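Side-chain contacts in 3'-5'-exonuclease (PDB 3E2V), which probably cuts double-stranded DNA as a metal-dependent endonuclease and also degrades it from the 3' to the 5' end: residues A[37-42]-A[339-344]; A[44-49]-A[354-359]; A[279-284]-A[363-368]; A[317-322]-A[328-333]; A[367-372]-A[378-383]. One frame throughout, in Å; residues are numbered along the deposited sequence.

Overall arrangement
The five contacts join helices and loops of a TatD-type barrel, and their chemistry follows their place. Contacts 2, 3 and 5 are buried; contacts 1 and 4 lie farther out and are only partly buried. Contacts 1 and 2 both use helix 40-49 and meet through Asp39, which bridges to Arg356 and Arg46, so that a charged network runs between them. Contacts 3 and 5 share helix 362-373: contact 3 is purely aliphatic, while in contact 5 a leucine methyl also lies against the backbone and CB of a serine. Contact 4 mixes aromatic rings with one backbone hydrogen bond, and touches contacts 3 and 5 through Ile367. Contact 2 is thus the strongly ionic one, whereas the others depend mainly on apolar packing.

Contact 1: A[37-42]-A[339-344]; sequences PADYVK and NKLADK
Asp39 OD2 touches a methyl group of Leu341 while two arginines, Arg356 and Arg46, grip it by salt bridges through their NH2 atoms. Asp39 stands at the N-cap position of helix 40-49, the first long helix of this TatD-type barrel, yet its carboxylate makes no capping bond and turns to the arginines instead. A chi1 of 66° places CG between the backbone N and the carbonyl carbon, with the carboxylate facing Leu341 and the arginines. Leu341 comes in from the loop before strand 351-353 and crosses Asp39 at about a right angle, bringing CD2 to 3.7 Å from OD2; the leucine itself also rests on Tyr351 and Val353 of that strand. The remaining direct contact is apolar, and a water spans the two segments. This water, 2.8 Å from Lys344 O, also lies 3.4 Å from Lys42 NZ, the latter a weak bond. Pro37, exposed, lies with CD 4.0 Å from Ala342 CB.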
# COMPACT_ATOMS: atom_id res chain seq x y z
N PRO A 37 -14.28 -21.26 -4.60
CA PRO A 37 -13.48 -20.82 -5.74
C PRO A 37 -13.13 -19.34 -5.63
O PRO A 37 -13.93 -18.56 -5.10
CB PRO A 37 -14.40 -21.05 -6.94
CG PRO A 37 -15.30 -22.18 -6.47
CD PRO A 37 -15.57 -21.82 -5.04
N ALA A 38 -11.95 -18.96 -6.10
CA ALA A 38 -11.53 -17.56 -6.11
C ALA A 38 -12.64 -16.72 -6.74
O ALA A 38 -13.20 -17.09 -7.78
CB ALA A 38 -10.24 -17.42 -6.90
N ASP A 39 -12.94 -15.56 -6.13
CA ASP A 39 -14.06 -14.74 -6.59
C ASP A 39 -13.62 -13.30 -6.83
O ASP A 39 -14.43 -12.39 -6.69
CB ASP A 39 -15.20 -14.78 -5.56
CG ASP A 39 -14.82 -14.14 -4.22
OD1 ASP A 39 -13.65 -14.26 -3.76
OD2 ASP A 39 -15.71 -13.50 -3.60
N TYR A 40 -12.36 -13.09 -7.21
CA TYR A 40 -11.87 -11.72 -7.32
C TYR A 40 -12.49 -10.93 -8.47
O TYR A 40 -12.58 -9.71 -8.40
CB TYR A 40 -10.34 -11.64 -7.30
CG TYR A 40 -9.65 -12.55 -8.29
CD1 TYR A 40 -9.52 -12.19 -9.63
CD2 TYR A 40 -9.11 -13.76 -7.88
CE1 TYR A 40 -8.88 -13.02 -10.54
CE2 TYR A 40 -8.46 -14.60 -8.78
CZ TYR A 40 -8.35 -14.23 -10.11
OH TYR A 40 -7.71 -15.07 -10.99
N VAL A 41 -12.96 -11.60 -9.52
CA VAL A 41 -13.65 -10.86 -10.58
C VAL A 41 -14.98 -10.29 -10.06
O VAL A 41 -15.26 -9.11 -10.24
CB VAL A 41 -13.76 -11.66 -11.92
CG1 VAL A 41 -14.67 -10.94 -12.89
CG2 VAL A 41 -12.38 -11.84 -12.53
N LYS A 42 -15.76 -11.10 -9.34
CA LYS A 42 -16.99 -10.60 -8.70
C LYS A 42 -16.71 -9.52 -7.64
O LYS A 42 -17.47 -8.55 -7.50
CB LYS A 42 -17.82 -11.74 -8.09
CG LYS A 42 -18.60 -12.51 -9.14
CD LYS A 42 -19.23 -13.74 -8.55
CE LYS A 42 -19.80 -14.65 -9.63
NZ LYS A 42 -21.22 -14.34 -9.90
N ASN A 339 -17.76 -20.60 4.47
CA ASN A 339 -18.22 -21.92 4.02
C ASN A 339 -19.58 -21.91 3.31
O ASN A 339 -20.05 -22.95 2.83
CB ASN A 339 -18.24 -22.92 5.19
CG ASN A 339 -19.25 -22.54 6.26
OD1 ASN A 339 -19.44 -21.37 6.57
ND2 ASN A 339 -19.88 -23.55 6.85
N LYS A 340 -20.19 -20.73 3.22
CA LYS A 340 -21.49 -20.56 2.57
C LYS A 340 -21.42 -19.81 1.24
O LYS A 340 -22.42 -19.69 0.54
CB LYS A 340 -22.47 -19.83 3.52
CG LYS A 340 -22.71 -20.54 4.84
CD LYS A 340 -23.41 -21.88 4.64
CE LYS A 340 -23.71 -22.52 5.97
NZ LYS A 340 -24.53 -23.75 5.76
N LEU A 341 -20.23 -19.31 0.88
CA LEU A 341 -20.10 -18.51 -0.33
C LEU A 341 -20.20 -19.34 -1.62
O LEU A 341 -20.82 -18.91 -2.59
CB LEU A 341 -18.79 -17.71 -0.32
CG LEU A 341 -18.69 -16.78 -1.52
CD1 LEU A 341 -19.71 -15.64 -1.40
CD2 LEU A 341 -17.32 -16.23 -1.72
N ALA A 342 -19.58 -20.52 -1.64
CA ALA A 342 -19.43 -21.24 -2.89
C ALA A 342 -20.77 -21.50 -3.60
O ALA A 342 -20.87 -21.31 -4.81
CB ALA A 342 -18.67 -22.52 -2.67
N ASP A 343 -21.79 -21.90 -2.85
CA ASP A 343 -23.10 -22.18 -3.42
C ASP A 343 -23.75 -20.94 -4.04
O ASP A 343 -24.63 -21.05 -4.89
CB ASP A 343 -24.02 -22.82 -2.37
CG ASP A 343 -25.32 -23.37 -2.95
OD1 ASP A 343 -25.39 -23.71 -4.15
OD2 ASP A 343 -26.29 -23.45 -2.18
N LYS A 344 -23.29 -19.76 -3.63
CA LYS A 344 -23.82 -18.50 -4.15
C LYS A 344 -23.18 -18.07 -5.48
O LYS A 344 -23.65 -17.15 -6.14
CB LYS A 344 -23.67 -17.36 -3.12
CG LYS A 344 -24.22 -17.64 -1.72
CD LYS A 344 -25.73 -17.74 -1.75
CE LYS A 344 -26.32 -17.74 -0.35
NZ LYS A 344 -27.81 -17.60 -0.40
O HOH W 1 -22.55 -14.68 -6.78

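Contact 2: A[44-49]-A[354-359]; sequences LERAAQ and KGRNEP
A buried salt-bridge network of Arg46, Arg356 and Glu358 ties helix 40-49 of the barrel to the loop leading into helix 362-373. Arg46 grips the carboxylate side-on with two nitrogens, one to each oxygen. Its NE donates to Glu358 OE1 at 2.7 Å, nearly straight at 176°, along the syn lone pair and close to the guanidinium plane. The second bond, from Arg46 NH2 to Glu358 OE2 at 2.9 Å, is more bent, and the two flat groups stand 42° apart, so the pairing is not coplanar. A bend at chi3 of Arg46, -73°, turns the guanidinium edge toward the acid.

Glu358 OE2 takes a further donor, Arg356 NH2 at 3.1 Å, which arrives on the anti side of that oxygen but well out of the carboxylate plane; both arginine nitrogens approach it from the same face of that plane. They stand 3.4 Å apart, two cations probably offset by the shared acid and by Asp39, whose OD2 forms salt bridges with both NH2 atoms. On its other branch Arg356 NH1 reaches the carbonyl of Met25. Beside the charged group, helix 40-49 presents Ala47 to the proline that follows the glutamate, and Ala47 CB packs 4.0 Å from Pro359 CG.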
# COMPACT_ATOMS: atom_id res chain seq x y z
N LEU A 44 -14.33 -7.38 -7.91
CA LEU A 44 -14.09 -6.16 -8.66
C LEU A 44 -15.39 -5.57 -9.18
O LEU A 44 -15.54 -4.35 -9.21
CB LEU A 44 -13.06 -6.40 -9.77
CG LEU A 44 -11.64 -6.74 -9.26
CD1 LEU A 44 -10.77 -7.34 -10.37
CD2 LEU A 44 -10.94 -5.53 -8.61
N GLU A 45 -16.33 -6.43 -9.56
CA GLU A 45 -17.68 -5.99 -9.95
C GLU A 45 -18.39 -5.28 -8.80
O GLU A 45 -19.04 -4.24 -9.00
CB GLU A 45 -18.49 -7.17 -10.50
CG GLU A 45 -17.91 -7.71 -11.80
CD GLU A 45 -18.54 -9.00 -12.31
OE1 GLU A 45 -19.35 -9.63 -11.60
OE2 GLU A 45 -18.20 -9.38 -13.46
N ARG A 46 -18.28 -5.81 -7.58
CA ARG A 46 -18.86 -5.17 -6.39
C ARG A 46 -18.24 -3.79 -6.18
O ARG A 46 -18.95 -2.81 -5.90
CB ARG A 46 -18.68 -6.01 -5.13
CG ARG A 46 -19.54 -7.26 -5.12
CD ARG A 46 -19.48 -7.94 -3.79
NE ARG A 46 -18.22 -8.64 -3.49
CZ ARG A 46 -17.92 -9.87 -3.92
NH1 ARG A 46 -18.73 -10.51 -4.76
NH2 ARG A 46 -16.77 -10.43 -3.54
N ALA A 47 -16.91 -3.70 -6.31
CA ALA A 47 -16.24 -2.42 -6.13
C ALA A 47 -16.69 -1.38 -7.17
O ALA A 47 -16.95 -0.23 -6.83
CB ALA A 47 -14.71 -2.62 -6.18
N ALA A 48 -16.80 -1.81 -8.43
CA ALA A 48 -17.22 -0.90 -9.52
C ALA A 48 -18.64 -0.39 -9.27
O ALA A 48 -18.95 0.79 -9.50
CB ALA A 48 -17.13 -1.60 -10.86
N GLN A 49 -19.49 -1.28 -8.78
CA GLN A 49 -20.87 -0.92 -8.46
C GLN A 49 -20.93 0.11 -7.34
O GLN A 49 -21.86 0.93 -7.29
CB GLN A 49 -21.67 -2.18 -8.10
CG GLN A 49 -23.16 -1.90 -7.93
CD GLN A 49 -23.99 -3.17 -7.88
OE1 GLN A 49 -23.76 -4.12 -8.65
NE2 GLN A 49 -24.96 -3.19 -6.99
N LYS A 354 -18.08 -12.74 5.37
CA LYS A 354 -17.98 -12.12 6.70
C LYS A 354 -16.53 -12.14 7.16
O LYS A 354 -15.86 -13.18 7.09
CB LYS A 354 -18.88 -12.84 7.72
CG LYS A 354 -20.36 -12.78 7.37
CD LYS A 354 -21.23 -13.45 8.42
CE LYS A 354 -22.72 -13.34 8.07
NZ LYS A 354 -23.22 -11.93 8.04
N GLY A 355 -16.04 -10.99 7.61
CA GLY A 355 -14.67 -10.87 8.10
C GLY A 355 -13.62 -10.55 7.04
O GLY A 355 -12.49 -10.25 7.40
N ARG A 356 -14.00 -10.59 5.77
CA ARG A 356 -13.06 -10.32 4.68
C ARG A 356 -13.41 -8.96 4.08
O ARG A 356 -14.44 -8.80 3.40
CB ARG A 356 -13.13 -11.42 3.59
CG ARG A 356 -12.12 -11.25 2.46
CD ARG A 356 -12.31 -12.30 1.38
NE ARG A 356 -13.48 -11.99 0.54
CZ ARG A 356 -13.78 -12.58 -0.62
NH1 ARG A 356 -13.03 -13.56 -1.12
NH2 ARG A 356 -14.88 -12.19 -1.28
N ASN A 357 -12.54 -7.98 4.32
CA ASN A 357 -12.81 -6.65 3.78
C ASN A 357 -12.63 -6.61 2.26
O ASN A 357 -11.96 -7.48 1.69
CB ASN A 357 -11.93 -5.61 4.49
CG ASN A 357 -12.45 -4.20 4.32
OD1 ASN A 357 -13.62 -3.98 3.98
ND2 ASN A 357 -11.57 -3.23 4.54
N GLU A 358 -13.25 -5.63 1.61
CA GLU A 358 -13.19 -5.51 0.16
C GLU A 358 -13.02 -4.07 -0.30
O GLU A 358 -13.40 -3.15 0.44
CB GLU A 358 -14.46 -6.07 -0.49
CG GLU A 358 -14.73 -7.53 -0.19
CD GLU A 358 -15.76 -8.14 -1.13
OE1 GLU A 358 -16.30 -7.42 -1.99
OE2 GLU A 358 -16.07 -9.35 -0.99
N PRO A 359 -12.50 -3.87 -1.52
CA PRO A 359 -12.39 -2.50 -2.05
C PRO A 359 -13.74 -1.78 -2.19
O PRO A 359 -13.77 -0.53 -2.20
CB PRO A 359 -11.70 -2.69 -3.42
CG PRO A 359 -11.93 -4.14 -3.77
CD PRO A 359 -11.93 -4.87 -2.45

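Contact 3: A[279-284]-A[363-368]; sequences CSLRTE and EQVAIV
Apolar packing carries the contact: Leu281 reaches out of the loop after strand 272-276 and sets its two methyl groups against valines of helix 362-373. It meets Val368 tip to tip, with Leu281 CD1 3.7 Å from Val368 CG1 and Leu281 CD2 4.0 Å from the same methyl. Val365, one helical turn earlier, is crossed at about a right angle, its CG1 lying 4.0 Å from Leu281 CD1. Both valines point CG1 along the direction anti to the backbone N, at chi1 near 173° for Val368, and Leu281 CD1 lies between the two CG1 methyls.

Polar and covalent ties do not cross this contact. A disulfide joins the loop to Cys307 through Cys279, whose CB lies over one face of the Arg282 guanidinium. Arg282 NE donates a weak bond to Cys279 O at 3.1 Å, and Thr283 caps helix 284-291 through Asn286 N. A beta-to-alpha loop, after strand 272-276, thus packs against helix 362-373, which comes after the last barrel strand, 298-300, in a TIM-barrel fold.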
# COMPACT_ATOMS: atom_id res chain seq x y z
N CYS A 279 -8.12 0.76 9.53
CA CYS A 279 -7.20 0.62 10.67
C CYS A 279 -6.74 1.98 11.22
O CYS A 279 -6.43 2.10 12.42
CB CYS A 279 -5.99 -0.26 10.29
SG CYS A 279 -6.39 -2.01 10.03
N SER A 280 -6.70 2.99 10.35
CA SER A 280 -6.35 4.36 10.72
C SER A 280 -7.46 5.05 11.51
O SER A 280 -7.28 6.21 11.88
CB SER A 280 -6.16 5.19 9.44
OG SER A 280 -5.25 4.58 8.55
N LEU A 281 -8.60 4.37 11.72
CA LEU A 281 -9.84 5.02 12.23
C LEU A 281 -10.44 4.26 13.43
O LEU A 281 -11.63 4.43 13.76
CB LEU A 281 -10.87 5.17 11.09
CG LEU A 281 -10.43 5.93 9.82
CD1 LEU A 281 -11.41 5.64 8.68
CD2 LEU A 281 -10.32 7.42 10.11
N ARG A 282 -9.63 3.43 14.09
CA ARG A 282 -10.17 2.48 15.08
C ARG A 282 -10.49 3.10 16.42
O ARG A 282 -11.50 2.73 17.04
CB ARG A 282 -9.23 1.29 15.25
CG ARG A 282 -9.36 0.29 14.10
CD ARG A 282 -8.43 -0.88 14.27
NE ARG A 282 -7.05 -0.43 14.16
CZ ARG A 282 -6.01 -1.22 13.95
NH1 ARG A 282 -6.19 -2.53 13.81
NH2 ARG A 282 -4.79 -0.70 13.87
N THR A 283 -9.65 4.01 16.88
CA THR A 283 -9.86 4.64 18.20
C THR A 283 -10.15 6.13 18.08
O THR A 283 -9.90 6.75 17.05
CB THR A 283 -8.62 4.50 19.08
OG1 THR A 283 -7.59 5.34 18.56
CG2 THR A 283 -8.13 3.06 19.13
N GLU A 284 -10.65 6.73 19.16
CA GLU A 284 -10.87 8.18 19.15
C GLU A 284 -9.56 8.96 18.91
O GLU A 284 -9.55 9.97 18.20
CB GLU A 284 -11.58 8.66 20.42
CG GLU A 284 -13.09 8.56 20.32
CD GLU A 284 -13.80 9.24 21.49
OE1 GLU A 284 -13.15 10.02 22.22
OE2 GLU A 284 -15.01 8.98 21.67
N GLU A 363 -16.20 3.54 0.19
CA GLU A 363 -17.22 4.51 0.57
C GLU A 363 -17.37 4.65 2.08
O GLU A 363 -17.69 5.74 2.57
CB GLU A 363 -18.56 4.17 -0.09
CG GLU A 363 -19.14 2.83 0.30
CD GLU A 363 -20.42 2.51 -0.44
OE1 GLU A 363 -20.95 3.39 -1.15
OE2 GLU A 363 -20.88 1.35 -0.33
N GLN A 364 -17.12 3.58 2.83
CA GLN A 364 -17.18 3.65 4.29
C GLN A 364 -16.05 4.49 4.84
O GLN A 364 -16.22 5.26 5.77
CB GLN A 364 -17.14 2.24 4.91
CG GLN A 364 -18.30 1.35 4.53
CD GLN A 364 -18.15 -0.05 5.10
OE1 GLN A 364 -17.29 -0.31 5.90
NE2 GLN A 364 -19.02 -0.95 4.67
N VAL A 365 -14.85 4.32 4.29
CA VAL A 365 -13.71 5.11 4.76
C VAL A 365 -13.98 6.59 4.48
O VAL A 365 -13.75 7.44 5.34
CB VAL A 365 -12.39 4.65 4.10
CG1 VAL A 365 -11.18 5.36 4.72
CG2 VAL A 365 -12.25 3.13 4.24
N ALA A 366 -14.52 6.89 3.29
CA ALA A 366 -14.80 8.28 2.90
C ALA A 366 -15.84 8.91 3.84
O ALA A 366 -15.68 10.05 4.28
CB ALA A 366 -15.26 8.34 1.45
N ILE A 367 -16.88 8.15 4.18
CA ILE A 367 -17.93 8.66 5.08
C ILE A 367 -17.30 9.02 6.42
O ILE A 367 -17.52 10.11 6.96
CB ILE A 367 -19.02 7.61 5.31
CG1 ILE A 367 -19.94 7.58 4.10
CG2 ILE A 367 -19.83 7.92 6.60
CD1 ILE A 367 -20.81 6.29 4.05
N VAL A 368 -16.50 8.11 6.96
CA VAL A 368 -15.90 8.36 8.27
C VAL A 368 -14.98 9.60 8.23
O VAL A 368 -15.06 10.47 9.10
CB VAL A 368 -15.13 7.13 8.77
CG1 VAL A 368 -14.35 7.44 10.05
CG2 VAL A 368 -16.10 5.95 8.98

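Contact 4: A[317-322]-A[328-333]; sequences QYLAKY and FEYPAF
Leu319 and Tyr330 cross at about a right angle where the chain after helix 316-325 folds back along it, between strand 298-300 and helix 362-373 of the TIM-barrel fold. Leu319 CD1 comes to 3.7 Å from Tyr330 CE1 and 3.9 Å from Tyr330 CD1, one methyl meeting the CD1-CE1 bond of the ring obliquely. Tyr330 projects with CG anti to the backbone N (chi1 -179°), which carries the ring across the leucine, and its hydroxyl ends on the carbonyl of Ile309 by a hydrogen bond. Phe316 also meets this ring, edge-to-face.

Farther along helix 316-325, Tyr322 and Phe328 meet mainly through their first side-chain carbons, CB to CB at 3.7 Å. Phe328 CB comes in at the edge of the Tyr322 ring, near its plane, while the rest of the tyrosine ring is directed elsewhere. The Phe328 ring lies obliquely to both Tyr322 CB and Leu319 CD2, the latter 4.5 Å from Phe328 CE2. Both aromatic residues also rest on Ile367 of helix 362-373.

A single backbone bond crosses the segments: Phe328 N donates to Tyr322 O at 3.2 Å, with an angle of 147° and the nitrogen lifted 44° from the carbonyl plane. Such a tilted link is probably modest in strength, which implies that the returning loop is held to the helix chiefly by the apolar surfaces of Leu319, Tyr322, Phe328 and Tyr330.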
# COMPACT_ATOMS: atom_id res chain seq x y z
N GLN A 317 -19.68 4.84 14.52
CA GLN A 317 -20.78 5.77 14.77
C GLN A 317 -21.20 6.57 13.54
O GLN A 317 -22.37 6.89 13.37
CB GLN A 317 -20.44 6.69 15.94
CG GLN A 317 -19.25 7.58 15.70
CD GLN A 317 -18.86 8.29 16.96
OE1 GLN A 317 -19.60 9.15 17.45
NE2 GLN A 317 -17.71 7.93 17.52
N TYR A 318 -20.24 6.87 12.66
CA TYR A 318 -20.53 7.61 11.44
C TYR A 318 -21.23 6.75 10.39
O TYR A 318 -22.09 7.25 9.65
CB TYR A 318 -19.25 8.25 10.92
CG TYR A 318 -18.60 9.09 11.98
CD1 TYR A 318 -19.26 10.21 12.49
CD2 TYR A 318 -17.36 8.75 12.52
CE1 TYR A 318 -18.69 10.99 13.48
CE2 TYR A 318 -16.78 9.52 13.52
CZ TYR A 318 -17.45 10.65 13.99
OH TYR A 318 -16.88 11.43 14.98
N LEU A 319 -20.91 5.46 10.33
CA LEU A 319 -21.67 4.55 9.48
C LEU A 319 -23.08 4.32 10.01
O LEU A 319 -24.02 4.19 9.23
CB LEU A 319 -20.95 3.21 9.31
CG LEU A 319 -19.54 3.23 8.73
CD1 LEU A 319 -19.11 1.80 8.50
CD2 LEU A 319 -19.43 4.06 7.44
N ALA A 320 -23.21 4.22 11.34
CA ALA A 320 -24.54 4.13 11.96
C ALA A 320 -25.40 5.34 11.57
O ALA A 320 -26.55 5.17 11.15
CB ALA A 320 -24.41 4.00 13.48
N LYS A 321 -24.82 6.54 11.67
CA LYS A 321 -25.51 7.78 11.28
C LYS A 321 -25.98 7.71 9.83
O LYS A 321 -27.14 8.02 9.53
CB LYS A 321 -24.60 9.00 11.50
CG LYS A 321 -25.15 10.31 10.94
CD LYS A 321 -24.15 11.45 11.06
CE LYS A 321 -24.73 12.73 10.49
NZ LYS A 321 -23.78 13.87 10.62
N TYR A 322 -25.09 7.30 8.93
CA TYR A 322 -25.44 7.19 7.52
C TYR A 322 -26.52 6.14 7.24
O TYR A 322 -27.39 6.36 6.39
CB TYR A 322 -24.18 6.96 6.66
CG TYR A 322 -23.64 8.26 6.10
CD1 TYR A 322 -23.08 9.23 6.94
CD2 TYR A 322 -23.72 8.54 4.74
CE1 TYR A 322 -22.61 10.43 6.43
CE2 TYR A 322 -23.26 9.74 4.23
CZ TYR A 322 -22.70 10.68 5.07
OH TYR A 322 -22.22 11.87 4.56
N PHE A 328 -27.97 4.64 3.73
CA PHE A 328 -26.73 3.88 3.47
C PHE A 328 -26.89 2.39 3.77
O PHE A 328 -27.39 2.01 4.83
CB PHE A 328 -25.55 4.46 4.26
CG PHE A 328 -24.22 3.83 3.92
CD1 PHE A 328 -23.62 4.08 2.70
CD2 PHE A 328 -23.60 2.98 4.83
CE1 PHE A 328 -22.39 3.49 2.37
CE2 PHE A 328 -22.37 2.38 4.51
CZ PHE A 328 -21.77 2.64 3.27
N GLU A 329 -26.43 1.56 2.83
CA GLU A 329 -26.48 0.11 2.98
C GLU A 329 -25.19 -0.44 3.59
O GLU A 329 -24.11 -0.31 2.99
CB GLU A 329 -26.77 -0.55 1.63
N TYR A 330 -25.31 -1.03 4.78
CA TYR A 330 -24.22 -1.70 5.49
C TYR A 330 -24.70 -3.11 5.88
O TYR A 330 -25.73 -3.25 6.55
CB TYR A 330 -23.82 -0.91 6.74
CG TYR A 330 -22.68 -1.48 7.55
CD1 TYR A 330 -21.36 -1.12 7.30
CD2 TYR A 330 -22.92 -2.37 8.62
CE1 TYR A 330 -20.30 -1.63 8.06
CE2 TYR A 330 -21.86 -2.89 9.38
CZ TYR A 330 -20.56 -2.52 9.09
OH TYR A 330 -19.51 -3.02 9.85
N PRO A 331 -23.98 -4.17 5.43
CA PRO A 331 -22.89 -4.13 4.46
C PRO A 331 -23.40 -3.79 3.06
O PRO A 331 -24.61 -3.76 2.83
CB PRO A 331 -22.34 -5.55 4.50
CG PRO A 331 -23.52 -6.39 4.92
CD PRO A 331 -24.26 -5.54 5.90
N ALA A 332 -22.49 -3.56 2.12
CA ALA A 332 -22.88 -3.08 0.78
C ALA A 332 -23.62 -4.14 -0.05
O ALA A 332 -24.36 -3.82 -0.99
CB ALA A 332 -21.66 -2.57 0.03
N PHE A 333 -23.37 -5.40 0.29
CA PHE A 333 -23.94 -6.58 -0.36
C PHE A 333 -24.12 -7.59 0.76
O PHE A 333 -23.50 -7.46 1.81
CB PHE A 333 -22.95 -7.15 -1.39
CG PHE A 333 -22.67 -6.21 -2.54
CD1 PHE A 333 -23.45 -6.25 -3.68
CD2 PHE A 333 -21.64 -5.28 -2.45
CE1 PHE A 333 -23.21 -5.37 -4.73
CE2 PHE A 333 -21.39 -4.39 -3.51
CZ PHE A 333 -22.18 -4.44 -4.64

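Contact 5: A[367-372]-A[378-383]; sequences IVVSEV and ATLIDT
With CG turned anti to the backbone N (chi1 174°) and a further bend at chi2, 74°, Leu380 pushes its CD2 methyl into helix 362-373, where Val369 holds CG1 in the same anti position (171°). The two side chains cross at about a right angle, and Leu380 CD2 lies 3.7 Å from Val369 CG1. The same methyl sits close to the backbone, 3.6 Å from Ser370 N and 3.9 Å from Ser370 CB, and so lies against both Val369 and Ser370 of helix 362-373. No hydrogen bond crosses the interface. Ser370 was deposited in two conformers; in the one given, OG donates to Ile367 O at 2.8 Å, which is not certain for the other. Glu371, on another face of that helix, bridges to Lys321 of helix 316-325. Packing of a leucine of helix 377-392 on helix 362-373 joins two consecutive helices, linked by a short turn, in the C-terminal part of this barrel protein's chain.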
# COMPACT_ATOMS: atom_id res chain seq x y z
N ILE A 367 -16.88 8.15 4.18
CA ILE A 367 -17.93 8.66 5.08
C ILE A 367 -17.30 9.02 6.42
O ILE A 367 -17.52 10.11 6.96
CB ILE A 367 -19.02 7.61 5.31
CG1 ILE A 367 -19.94 7.58 4.10
CG2 ILE A 367 -19.83 7.92 6.60
CD1 ILE A 367 -20.81 6.29 4.05
N VAL A 368 -16.50 8.11 6.96
CA VAL A 368 -15.90 8.36 8.27
C VAL A 368 -14.98 9.60 8.23
O VAL A 368 -15.06 10.47 9.10
CB VAL A 368 -15.13 7.13 8.77
CG1 VAL A 368 -14.35 7.44 10.05
CG2 VAL A 368 -16.10 5.95 8.98
N VAL A 369 -14.11 9.67 7.23
CA VAL A 369 -13.16 10.77 7.16
C VAL A 369 -13.90 12.11 6.99
O VAL A 369 -13.53 13.09 7.63
CB VAL A 369 -12.12 10.52 6.03
CG1 VAL A 369 -11.26 11.77 5.80
CG2 VAL A 369 -11.24 9.32 6.39
N SER A 370 -14.97 12.10 6.19
CA SER A 370 -15.72 13.33 5.96
C SER A 370 -16.38 13.82 7.26
O SER A 370 -16.35 15.02 7.56
CB SER A 370 -16.76 13.11 4.86
OG SER A 370 -17.85 12.34 5.33
N GLU A 371 -16.93 12.89 8.05
CA GLU A 371 -17.57 13.27 9.31
C GLU A 371 -16.54 13.73 10.34
O GLU A 371 -16.76 14.74 11.04
CB GLU A 371 -18.41 12.10 9.86
CG GLU A 371 -19.66 11.82 9.03
CD GLU A 371 -20.73 12.88 9.22
OE1 GLU A 371 -21.00 13.24 10.38
OE2 GLU A 371 -21.28 13.35 8.21
N VAL A 372 -15.42 13.03 10.43
CA VAL A 372 -14.37 13.40 11.36
C VAL A 372 -13.82 14.80 11.07
O VAL A 372 -13.60 15.59 11.99
CB VAL A 372 -13.23 12.35 11.34
CG1 VAL A 372 -11.99 12.87 12.05
CG2 VAL A 372 -13.69 11.05 11.98
N ALA A 378 -19.04 14.79 -0.65
CA ALA A 378 -18.73 14.89 -2.07
C ALA A 378 -17.45 15.71 -2.28
O ALA A 378 -16.64 15.39 -3.17
CB ALA A 378 -19.92 15.50 -2.84
N THR A 379 -17.27 16.72 -1.43
CA THR A 379 -16.07 17.57 -1.48
C THR A 379 -14.80 16.75 -1.21
O THR A 379 -13.80 16.84 -1.95
CB THR A 379 -16.17 18.73 -0.45
OG1 THR A 379 -17.33 19.52 -0.75
CG2 THR A 379 -14.92 19.61 -0.47
N LEU A 380 -14.87 15.96 -0.14
CA LEU A 380 -13.75 15.11 0.23
C LEU A 380 -13.45 14.09 -0.87
O LEU A 380 -12.29 13.90 -1.25
CB LEU A 380 -14.07 14.37 1.53
CG LEU A 380 -12.98 13.36 1.87
CD1 LEU A 380 -11.75 14.12 2.38
CD2 LEU A 380 -13.49 12.36 2.89
N ILE A 381 -14.48 13.43 -1.37
CA ILE A 381 -14.32 12.43 -2.43
C ILE A 381 -13.65 13.01 -3.67
O ILE A 381 -12.72 12.43 -4.23
CB ILE A 381 -15.65 11.70 -2.73
CG1 ILE A 381 -16.04 10.84 -1.52
CG2 ILE A 381 -15.52 10.86 -3.98
CD1 ILE A 381 -17.47 10.34 -1.58
N ASP A 382 -14.12 14.19 -4.09
CA ASP A 382 -13.54 14.91 -5.21
C ASP A 382 -12.06 15.27 -4.99
O ASP A 382 -11.22 15.01 -5.86
CB ASP A 382 -14.37 16.16 -5.50
CG ASP A 382 -13.76 17.01 -6.61
OD1 ASP A 382 -13.94 16.65 -7.79
OD2 ASP A 382 -13.09 18.03 -6.30
N THR A 383 -11.74 15.86 -3.84
CA THR A 383 -10.33 16.20 -3.58
C THR A 383 -9.45 14.95 -3.57
O THR A 383 -8.41 14.93 -4.23
CB THR A 383 -10.17 16.98 -2.27
OG1 THR A 383 -10.75 18.28 -2.40
CG2 THR A 383 -8.70 17.15 -1.87